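Local coordinates for protein mandelate racemase/muconate lactonizing enzyme (Roseovarius nubinhibens, PDB 2QDD) that is of unknown function but, as an enolase-superfamily member, probably carries out a magnesium-dependent reaction that begins with proton abstraction next to a carboxylate, at residues A215-Q221 and N238-E244; G288-E294 and A316-W322; L33-Y37 and G64-R68. One frame throughout, in Å; residues are numbered along the deposited sequence.

Contact 1: residues A215-Q221 and N238-E244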
loop_
_atom_site.group_PDB
_atom_site.type_symbol
_atom_site.label_atom_id
_atom_site.label_comp_id
_atom_site.label_asym_id
_atom_site.label_seq_id
_atom_site.Cartn_x
_atom_site.Cartn_y
_atom_site.Cartn_z
ATOM N N ALA A 215 21.357 8.400 -21.941
ATOM C CA ALA A 215 20.279 8.182 -22.899
ATOM C C ALA A 215 18.938 7.863 -22.245
ATOM O O ALA A 215 18.852 7.020 -21.347
ATOM C CB ALA A 215 20.656 7.076 -23.851
ATOM N N ARG A 216 17.896 8.540 -22.721
ATOM C CA ARG A 216 16.547 8.382 -22.191
ATOM C C ARG A 216 15.613 7.822 -23.250
ATOM O O ARG A 216 14.421 8.103 -23.241
ATOM C CB ARG A 216 16.007 9.721 -21.672
ATOM C CG ARG A 216 16.843 10.354 -20.570
ATOM C CD ARG A 216 16.902 9.464 -19.348
ATOM N NE ARG A 216 17.727 10.040 -18.294
ATOM C CZ ARG A 216 18.870 9.514 -17.864
ATOM N NH1 ARG A 216 19.550 10.108 -16.896
ATOM N NH2 ARG A 216 19.339 8.401 -18.402
ATOM N N ASP A 217 16.162 7.020 -24.156
ATOM C CA ASP A 217 15.364 6.315 -25.159
ATOM C C ASP A 217 14.589 5.160 -24.536
ATOM O O ASP A 217 14.962 4.670 -23.466
ATOM C CB ASP A 217 16.265 5.802 -26.281
ATOM C CG ASP A 217 17.189 6.872 -26.811
ATOM O OD1 ASP A 217 18.330 6.959 -26.318
ATOM O OD2 ASP A 217 16.768 7.640 -27.703
ATOM N N TRP A 218 13.513 4.750 -25.213
ATOM C CA TRP A 218 12.763 3.524 -24.914
ATOM C C TRP A 218 13.645 2.321 -24.609
ATOM O O TRP A 218 14.616 2.056 -25.318
ATOM C CB TRP A 218 11.878 3.150 -26.097
ATOM C CG TRP A 218 10.567 3.870 -26.185
ATOM C CD1 TRP A 218 10.209 4.804 -27.115
ATOM C CD2 TRP A 218 9.421 3.679 -25.347
ATOM N NE1 TRP A 218 8.922 5.223 -26.897
ATOM C CE2 TRP A 218 8.411 4.545 -25.822
ATOM C CE3 TRP A 218 9.151 2.867 -24.237
ATOM C CZ2 TRP A 218 7.151 4.618 -25.231
ATOM C CZ3 TRP A 218 7.898 2.948 -23.642
ATOM C CH2 TRP A 218 6.916 3.821 -24.137
ATOM N N ILE A 219 13.294 1.599 -23.548
ATOM C CA ILE A 219 13.881 0.295 -23.264
ATOM C C ILE A 219 12.788 -0.753 -23.346
ATOM O O ILE A 219 11.800 -0.692 -22.607
ATOM C CB ILE A 219 14.544 0.242 -21.857
ATOM C CG1 ILE A 219 15.557 1.379 -21.671
ATOM C CG2 ILE A 219 15.186 -1.129 -21.607
ATOM C CD1 ILE A 219 16.673 1.448 -22.722
ATOM N N GLU A 220 12.963 -1.704 -24.256
ATOM C CA GLU A 220 11.965 -2.739 -24.471
ATOM C C GLU A 220 12.312 -3.977 -23.660
ATOM O O GLU A 220 13.409 -4.534 -23.801
ATOM C CB GLU A 220 11.829 -3.070 -25.958
ATOM C CG GLU A 220 10.626 -3.940 -26.299
ATOM C CD GLU A 220 10.673 -4.488 -27.721
ATOM O OE1 GLU A 220 11.135 -3.762 -28.633
ATOM O OE2 GLU A 220 10.240 -5.646 -27.927
ATOM N N GLN A 221 11.365 -4.364 -22.801
ATOM C CA GLN A 221 11.370 -5.615 -22.033
ATOM C C GLN A 221 12.753 -6.073 -21.538
ATOM O O GLN A 221 13.326 -7.030 -22.072
ATOM C CB GLN A 221 10.611 -6.719 -22.790
ATOM C CG GLN A 221 10.379 -8.008 -21.999
ATOM C CD GLN A 221 9.083 -8.041 -21.237
ATOM O OE1 GLN A 221 8.031 -7.702 -21.764
ATOM N NE2 GLN A 221 9.146 -8.490 -19.988
ATOM N N ASN A 238 14.444 5.759 -17.670
ATOM C CA ASN A 238 13.995 5.530 -19.055
ATOM C C ASN A 238 12.533 5.108 -19.127
ATOM O O ASN A 238 12.048 4.442 -18.207
ATOM C CB ASN A 238 14.813 4.401 -19.690
ATOM C CG ASN A 238 16.249 4.784 -19.934
ATOM O OD1 ASN A 238 17.039 4.876 -19.000
ATOM N ND2 ASN A 238 16.601 4.996 -21.200
ATOM N N PRO A 239 11.834 5.458 -20.233
ATOM C CA PRO A 239 10.555 4.822 -20.572
ATOM C C PRO A 239 10.692 3.313 -20.810
ATOM O O PRO A 239 11.620 2.878 -21.490
ATOM C CB PRO A 239 10.147 5.519 -21.888
ATOM C CG PRO A 239 10.898 6.786 -21.913
ATOM C CD PRO A 239 12.204 6.485 -21.226
ATOM N N ILE A 240 9.772 2.534 -20.244
ATOM C CA ILE A 240 9.822 1.078 -20.362
ATOM C C ILE A 240 8.670 0.561 -21.219
ATOM O O ILE A 240 7.503 0.885 -20.982
ATOM C CB ILE A 240 9.920 0.370 -18.968
ATOM C CG1 ILE A 240 11.384 0.271 -18.538
ATOM C CG2 ILE A 240 9.339 -1.048 -18.992
ATOM C CD1 ILE A 240 11.762 1.226 -17.447
ATOM N N MET A 241 9.027 -0.221 -22.236
ATOM C CA MET A 241 8.081 -0.868 -23.140
ATOM C C MET A 241 8.020 -2.354 -22.788
ATOM O O MET A 241 9.049 -3.033 -22.772
ATOM C CB MET A 241 8.560 -0.674 -24.585
ATOM C CG MET A 241 7.848 -1.496 -25.660
ATOM S SD MET A 241 6.427 -0.716 -26.430
ATOM C CE MET A 241 6.929 1.001 -26.624
ATOM N N LEU A 242 6.824 -2.852 -22.490
ATOM C CA LEU A 242 6.645 -4.283 -22.238
ATOM C C LEU A 242 6.113 -5.008 -23.463
ATOM O O LEU A 242 5.509 -4.387 -24.332
ATOM C CB LEU A 242 5.719 -4.515 -21.048
ATOM C CG LEU A 242 6.208 -4.011 -19.690
ATOM C CD1 LEU A 242 5.169 -4.335 -18.651
ATOM C CD2 LEU A 242 7.554 -4.603 -19.305
ATOM N N ASP A 243 6.349 -6.321 -23.523
ATOM C CA ASP A 243 6.052 -7.131 -24.710
ATOM C C ASP A 243 5.767 -8.583 -24.316
ATOM O O ASP A 243 4.612 -8.961 -24.136
ATOM C CB ASP A 243 7.201 -7.025 -25.734
ATOM C CG ASP A 243 6.911 -7.757 -27.058
ATOM O OD1 ASP A 243 5.751 -8.146 -27.322
ATOM O OD2 ASP A 243 7.862 -7.936 -27.848
ATOM N N GLU A 244 6.817 -9.383 -24.162
ATOM C CA GLU A 244 6.686 -10.845 -24.126
ATOM C C GLU A 244 6.036 -11.408 -22.860
ATOM O O GLU A 244 5.531 -12.528 -22.881
ATOM C CB GLU A 244 8.042 -11.512 -24.365
ATOM C CG GLU A 244 8.585 -11.324 -25.785
ATOM C CD GLU A 244 9.509 -10.120 -25.917
ATOM O OE1 GLU A 244 9.570 -9.302 -24.976
ATOM O OE2 GLU A 244 10.177 -9.986 -26.964
#
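The indole of W218 lies sandwiched between two side chains of segment 238-244. P239 CB sits over one face of its six-membered ring, 3.9 Å from the centroid, and M241 CE over the opposite face, 3.5 Å from the centroid; both are CH-pi contacts. M241 reaches there because its chain bends at chi2 (91°) and chi3, turning the methyl onto the ring and leaving SD higher above the same face, a Met-aromatic contact. The backbones run parallel, joined by I219 N to P239 O, M241 N to I219 O and Q221 N to M241 O. At one end N238 ND2 spans two carbonyls, with a nearly straight bond to D217 O (2.8 Å, 169°) in the carbonyl plane and a more bent one to A215 O. At the other, Q221 OE1 takes the N-H of D243 (2.8 Å). On the face that carries M241, E220 OE2 and D243 OD2 stand 3.3 Å apart; E220, D243, E244 and D196 are magnesium ligands in this protein, though no metal is bound here. E220 is salt-bridged to K265, D243 to R270 and K267; E244 bonds Y59. The strands form a beta-alpha-beta unit with helix 226-233, flanked by strands 192-196 and 263-266.

Contact 2: residues G288-E294 and A316-W322; sequences GWQMHIE and ANRLASW
H292 and L319 both set CG anti to their carbonyl carbon (chi1 near -65° in each), and their side chains meet with L319 CB over one face of the imidazole, 3.9 Å from the ring centroid. With chi2 at -83°, the ring turns ND1 toward A320 O and donates to it nearly in the ring plane (2.6 Å, 163°). This bond places a proton on ND1 and holds the ring's rotation. Two amides tie the other end: N317 ND2 reaches W289 O at 2.9 Å and Q290 NE2 reaches A316 O at 3.0 Å, both almost straight, the acceptor in the amide plane. Next along the strand, M291 bonds through both backbone atoms, N to N317 O and O to L319 N, a single bridge. Strand 290-293 is the seventh of the barrel; 316-322, though no regular strand, occupies the position of the eighth and closes the (beta/alpha)7-beta barrel of this superfamily onto strand 135-141, where S321 bonds P136 through the backbone. S321 OG donates to I293 O (2.6 Å) and accepts from a water that also takes I293 N-H and donates to L319 O. Farther along, E294 OE1 receives a weak bond from W322 N (3.4 Å).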
loop_
_atom_site.group_PDB
_atom_site.type_symbol
_atom_site.label_atom_id
_atom_site.label_comp_id
_atom_site.label_asym_id
_atom_site.label_seq_id
_atom_site.Cartn_x
_atom_site.Cartn_y
_atom_site.Cartn_z
ATOM N N GLY A 288 -3.312 5.898 -21.756
ATOM C CA GLY A 288 -2.277 6.731 -22.352
ATOM C C GLY A 288 -0.989 5.998 -22.663
ATOM O O GLY A 288 0.081 6.598 -22.642
ATOM N N TRP A 289 -1.091 4.701 -22.947
ATOM C CA TRP A 289 0.052 3.926 -23.419
ATOM C C TRP A 289 0.393 4.286 -24.858
ATOM O O TRP A 289 -0.481 4.656 -25.641
ATOM C CB TRP A 289 -0.231 2.424 -23.320
ATOM C CG TRP A 289 -0.073 1.837 -21.941
ATOM C CD1 TRP A 289 0.521 2.418 -20.858
ATOM C CD2 TRP A 289 -0.508 0.537 -21.509
ATOM N NE1 TRP A 289 0.477 1.568 -19.778
ATOM C CE2 TRP A 289 -0.145 0.405 -20.151
ATOM C CE3 TRP A 289 -1.168 -0.528 -22.141
ATOM C CZ2 TRP A 289 -0.426 -0.752 -19.406
ATOM C CZ3 TRP A 289 -1.449 -1.676 -21.398
ATOM C CH2 TRP A 289 -1.072 -1.776 -20.048
ATOM N N GLN A 290 1.669 4.177 -25.201
ATOM C CA GLN A 290 2.087 4.200 -26.597
ATOM C C GLN A 290 2.467 2.792 -27.034
ATOM O O GLN A 290 3.036 2.042 -26.257
ATOM C CB GLN A 290 3.260 5.151 -26.767
ATOM C CG GLN A 290 2.875 6.612 -26.676
ATOM C CD GLN A 290 3.968 7.519 -27.177
ATOM O OE1 GLN A 290 5.125 7.396 -26.776
ATOM N NE2 GLN A 290 3.612 8.436 -28.066
ATOM N N MET A 291 2.128 2.422 -28.267
ATOM C CA MET A 291 1.991 1.008 -28.625
ATOM C C MET A 291 2.615 0.668 -29.978
ATOM O O MET A 291 2.367 1.359 -30.956
ATOM C CB MET A 291 0.516 0.576 -28.586
ATOM C CG MET A 291 -0.116 0.583 -27.190
ATOM S SD MET A 291 -1.883 0.235 -27.161
ATOM C CE MET A 291 -2.604 1.828 -27.523
ATOM N N HIS A 292 3.438 -0.385 -30.020
ATOM C CA HIS A 292 3.842 -1.015 -31.286
ATOM C C HIS A 292 2.861 -2.137 -31.590
ATOM O O HIS A 292 2.621 -2.995 -30.749
ATOM C CB HIS A 292 5.249 -1.617 -31.205
ATOM C CG HIS A 292 6.338 -0.614 -31.004
ATOM N ND1 HIS A 292 6.897 0.102 -32.039
ATOM C CD2 HIS A 292 6.993 -0.225 -29.886
ATOM C CE1 HIS A 292 7.838 0.898 -31.567
ATOM N NE2 HIS A 292 7.915 0.720 -30.262
ATOM N N ILE A 293 2.280 -2.122 -32.783
ATOM C CA ILE A 293 1.318 -3.152 -33.169
ATOM C C ILE A 293 1.779 -3.872 -34.437
ATOM O O ILE A 293 1.839 -3.288 -35.521
ATOM C CB ILE A 293 -0.127 -2.601 -33.299
ATOM C CG1 ILE A 293 -0.576 -1.949 -31.977
ATOM C CG2 ILE A 293 -1.075 -3.709 -33.728
ATOM C CD1 ILE A 293 -1.993 -1.400 -31.969
ATOM N N GLU A 294 2.102 -5.150 -34.263
ATOM C CA GLU A 294 2.799 -5.976 -35.247
ATOM C C GLU A 294 2.464 -7.427 -34.910
ATOM O O GLU A 294 1.789 -7.678 -33.923
ATOM C CB GLU A 294 4.306 -5.749 -35.144
ATOM C CG GLU A 294 4.896 -6.019 -33.760
ATOM C CD GLU A 294 6.239 -5.350 -33.567
ATOM O OE1 GLU A 294 6.333 -4.121 -33.782
ATOM O OE2 GLU A 294 7.208 -6.056 -33.207
ATOM N N ALA A 316 -1.445 9.579 -31.582
ATOM C CA ALA A 316 -0.696 9.836 -30.346
ATOM C C ALA A 316 -0.289 8.565 -29.600
ATOM O O ALA A 316 0.669 8.571 -28.831
ATOM C CB ALA A 316 -1.481 10.758 -29.429
ATOM N N ASN A 317 -1.013 7.478 -29.842
ATOM C CA ASN A 317 -0.760 6.211 -29.163
ATOM C C ASN A 317 -0.035 5.196 -30.038
ATOM O O ASN A 317 0.453 4.186 -29.545
ATOM C CB ASN A 317 -2.065 5.621 -28.642
ATOM C CG ASN A 317 -2.829 6.592 -27.773
ATOM O OD1 ASN A 317 -3.685 7.333 -28.258
ATOM N ND2 ASN A 317 -2.513 6.608 -26.481
ATOM N N ARG A 318 0.035 5.467 -31.339
ATOM C CA ARG A 318 0.609 4.517 -32.278
ATOM C C ARG A 318 2.083 4.823 -32.494
ATOM O O ARG A 318 2.456 5.964 -32.762
ATOM C CB ARG A 318 -0.161 4.544 -33.598
ATOM C CG ARG A 318 0.277 3.498 -34.625
ATOM C CD ARG A 318 0.192 4.069 -36.032
ATOM N NE ARG A 318 -1.160 4.541 -36.324
ATOM C CZ ARG A 318 -1.461 5.743 -36.807
ATOM N NH1 ARG A 318 -2.730 6.063 -37.023
ATOM N NH2 ARG A 318 -0.503 6.622 -37.082
ATOM N N LEU A 319 2.920 3.800 -32.356
ATOM C CA LEU A 319 4.320 3.894 -32.761
ATOM C C LEU A 319 4.568 3.031 -34.002
ATOM O O LEU A 319 3.616 2.535 -34.603
ATOM C CB LEU A 319 5.239 3.498 -31.599
ATOM C CG LEU A 319 5.184 4.372 -30.340
ATOM C CD1 LEU A 319 5.709 3.603 -29.141
ATOM C CD2 LEU A 319 5.957 5.663 -30.523
ATOM N N ALA A 320 5.835 2.861 -34.378
ATOM C CA ALA A 320 6.214 2.086 -35.561
ATOM C C ALA A 320 5.799 0.611 -35.497
ATOM O O ALA A 320 5.749 0.017 -34.424
ATOM C CB ALA A 320 7.705 2.208 -35.818
ATOM N N SER A 321 5.483 0.038 -36.654
ATOM C CA SER A 321 5.250 -1.396 -36.777
ATOM C C SER A 321 6.493 -2.100 -37.304
ATOM O O SER A 321 7.363 -1.480 -37.908
ATOM C CB SER A 321 4.066 -1.676 -37.700
ATOM O OG SER A 321 2.835 -1.387 -37.060
ATOM N N TRP A 322 6.570 -3.398 -37.051
ATOM C CA TRP A 322 7.567 -4.268 -37.653
ATOM C C TRP A 322 6.847 -5.145 -38.673
ATOM O O TRP A 322 5.707 -5.564 -38.449
ATOM C CB TRP A 322 8.204 -5.114 -36.552
ATOM C CG TRP A 322 9.261 -6.079 -36.978
ATOM C CD1 TRP A 322 10.529 -5.785 -37.367
ATOM C CD2 TRP A 322 9.150 -7.510 -37.010
ATOM N NE1 TRP A 322 11.215 -6.941 -37.658
ATOM C CE2 TRP A 322 10.391 -8.015 -37.444
ATOM C CE3 TRP A 322 8.116 -8.412 -36.724
ATOM C CZ2 TRP A 322 10.632 -9.385 -37.598
ATOM C CZ3 TRP A 322 8.357 -9.774 -36.870
ATOM C CH2 TRP A 322 9.605 -10.246 -37.307
HETATM O O HOH W 1 2.488 0.229 -34.523
#

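Contact 3: residues L33-Y37 and G64-R68; sequences LDSTY and GPGLR
D34 and R68 approach from opposite directions and meet end-on through their flat groups. The aspartate extends CG away from its backbone N (chi1 179°), which carries the carboxylate out from strand 29-42 toward helix 64-78. R68 starts off extended and then bends at chi3 (-72°), so that the guanidinium folds back over the first turn of its own helix, with G64 O above the centre of one face. The carboxylate and guanidinium planes are 7° apart. NH2 of R68 meets D34 OD1 at 2.7 Å and NH1 of R68 meets D34 OD2 at 2.6 Å, each oxygen using its syn lone pair and each bond close to straight, a bidentate salt bridge. T36, two residues on and on the same side of the strand, lies beside the arginine stem: its OG1 is 3.2 Å from R68 NH1, and its CB rests 4.1 Å from L67 CD2. G64 has no side chain, and its CA comes to 3.6 Å from D34 OD1. The contact thus joins sheet and helix within the N-terminal capping domain of this superfamily. Paired charges held coplanar by two bonds resist rotation of either group, and the close pairing would be expected to favour an ionised D34.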
loop_
_atom_site.group_PDB
_atom_site.type_symbol
_atom_site.label_atom_id
_atom_site.label_comp_id
_atom_site.label_asym_id
_atom_site.label_seq_id
_atom_site.Cartn_x
_atom_site.Cartn_y
_atom_site.Cartn_z
ATOM N N LEU A 33 10.966 -20.620 -40.525
ATOM C CA LEU A 33 9.769 -20.506 -39.706
ATOM C C LEU A 33 8.714 -21.518 -40.129
ATOM O O LEU A 33 8.537 -21.785 -41.317
ATOM C CB LEU A 33 9.202 -19.084 -39.772
ATOM C CG LEU A 33 10.016 -17.931 -39.175
ATOM C CD1 LEU A 33 9.228 -16.641 -39.260
ATOM C CD2 LEU A 33 10.435 -18.192 -37.735
ATOM N N ASP A 34 8.026 -22.077 -39.141
ATOM C CA ASP A 34 6.929 -23.010 -39.362
ATOM C C ASP A 34 5.636 -22.204 -39.286
ATOM O O ASP A 34 5.116 -21.932 -38.196
ATOM C CB ASP A 34 6.979 -24.113 -38.286
ATOM C CG ASP A 34 5.854 -25.140 -38.403
ATOM O OD1 ASP A 34 6.066 -26.281 -37.938
ATOM O OD2 ASP A 34 4.756 -24.832 -38.914
ATOM N N SER A 35 5.128 -21.824 -40.454
ATOM C CA SER A 35 3.890 -21.068 -40.549
ATOM C C SER A 35 2.702 -21.974 -40.821
ATOM O O SER A 35 2.805 -22.946 -41.564
ATOM C CB SER A 35 3.990 -20.011 -41.644
ATOM O OG SER A 35 2.846 -19.182 -41.647
ATOM N N THR A 36 1.575 -21.638 -40.211
ATOM C CA THR A 36 0.310 -22.284 -40.496
ATOM C C THR A 36 -0.609 -21.261 -41.152
ATOM O O THR A 36 -0.849 -20.191 -40.589
ATOM C CB THR A 36 -0.329 -22.818 -39.196
ATOM O OG1 THR A 36 0.566 -23.743 -38.573
ATOM C CG2 THR A 36 -1.640 -23.521 -39.479
ATOM N N TYR A 37 -1.094 -21.587 -42.350
ATOM C CA TYR A 37 -2.255 -20.915 -42.945
ATOM C C TYR A 37 -3.523 -21.707 -42.658
ATOM O O TYR A 37 -3.540 -22.933 -42.756
ATOM C CB TYR A 37 -2.095 -20.778 -44.461
ATOM C CG TYR A 37 -1.337 -19.555 -44.941
ATOM C CD1 TYR A 37 -1.639 -18.977 -46.175
ATOM C CD2 TYR A 37 -0.311 -18.984 -44.180
ATOM C CE1 TYR A 37 -0.946 -17.865 -46.637
ATOM C CE2 TYR A 37 0.385 -17.869 -44.632
ATOM C CZ TYR A 37 0.063 -17.313 -45.862
ATOM O OH TYR A 37 0.748 -16.210 -46.318
ATOM N N GLY A 64 4.782 -24.405 -34.024
ATOM C CA GLY A 64 4.106 -24.942 -35.213
ATOM C C GLY A 64 3.324 -26.244 -35.075
ATOM O O GLY A 64 2.125 -26.266 -35.371
ATOM N N PRO A 65 3.987 -27.340 -34.633
ATOM C CA PRO A 65 3.249 -28.594 -34.430
ATOM C C PRO A 65 2.118 -28.501 -33.401
ATOM O O PRO A 65 1.079 -29.141 -33.573
ATOM C CB PRO A 65 4.332 -29.575 -33.963
ATOM C CG PRO A 65 5.617 -28.981 -34.424
ATOM C CD PRO A 65 5.423 -27.507 -34.337
ATOM N N GLY A 66 2.308 -27.693 -32.359
ATOM C CA GLY A 66 1.245 -27.443 -31.383
ATOM C C GLY A 66 0.085 -26.635 -31.918
ATOM O O GLY A 66 -1.055 -26.824 -31.493
ATOM N N LEU A 67 0.381 -25.735 -32.853
ATOM C CA LEU A 67 -0.643 -24.912 -33.498
ATOM C C LEU A 67 -1.614 -25.770 -34.304
ATOM O O LEU A 67 -2.834 -25.623 -34.187
ATOM C CB LEU A 67 0.005 -23.846 -34.392
ATOM C CG LEU A 67 -0.643 -22.460 -34.457
ATOM C CD1 LEU A 67 0.379 -21.397 -34.854
ATOM C CD2 LEU A 67 -1.848 -22.411 -35.381
ATOM N N ARG A 68 -1.065 -26.679 -35.104
ATOM C CA ARG A 68 -1.875 -27.594 -35.904
ATOM C C ARG A 68 -2.621 -28.627 -35.068
ATOM O O ARG A 68 -3.776 -28.944 -35.369
ATOM C CB ARG A 68 -1.023 -28.252 -36.986
ATOM C CG ARG A 68 -0.583 -27.263 -38.067
ATOM C CD ARG A 68 0.301 -27.910 -39.114
ATOM N NE ARG A 68 1.639 -28.219 -38.611
ATOM C CZ ARG A 68 2.673 -27.382 -38.652
ATOM N NH1 ARG A 68 2.531 -26.166 -39.165
ATOM N NH2 ARG A 68 3.851 -27.762 -38.177
#

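Contacts 1 and 2 are both buried and belong to the C-terminal barrel; they touch where M241 CE packs on H292 CD2 and L319 CD1, their centres about 13 Å apart. The first joins adjacent parallel strands and includes metal ligands, so acidic groups crowd its end. The second joins the seventh strand to the irregular segment in the eighth-strand position and adds amide, imidazole and hydroxyl donors to a single backbone bridge. Contact 3 stands apart in the N-terminal domain, its centre about 30 Å from that of contact 1 and 27 Å from that of contact 2. Only partly buried, it pairs a strand with a helix through opposite charges, without any backbone bond across it.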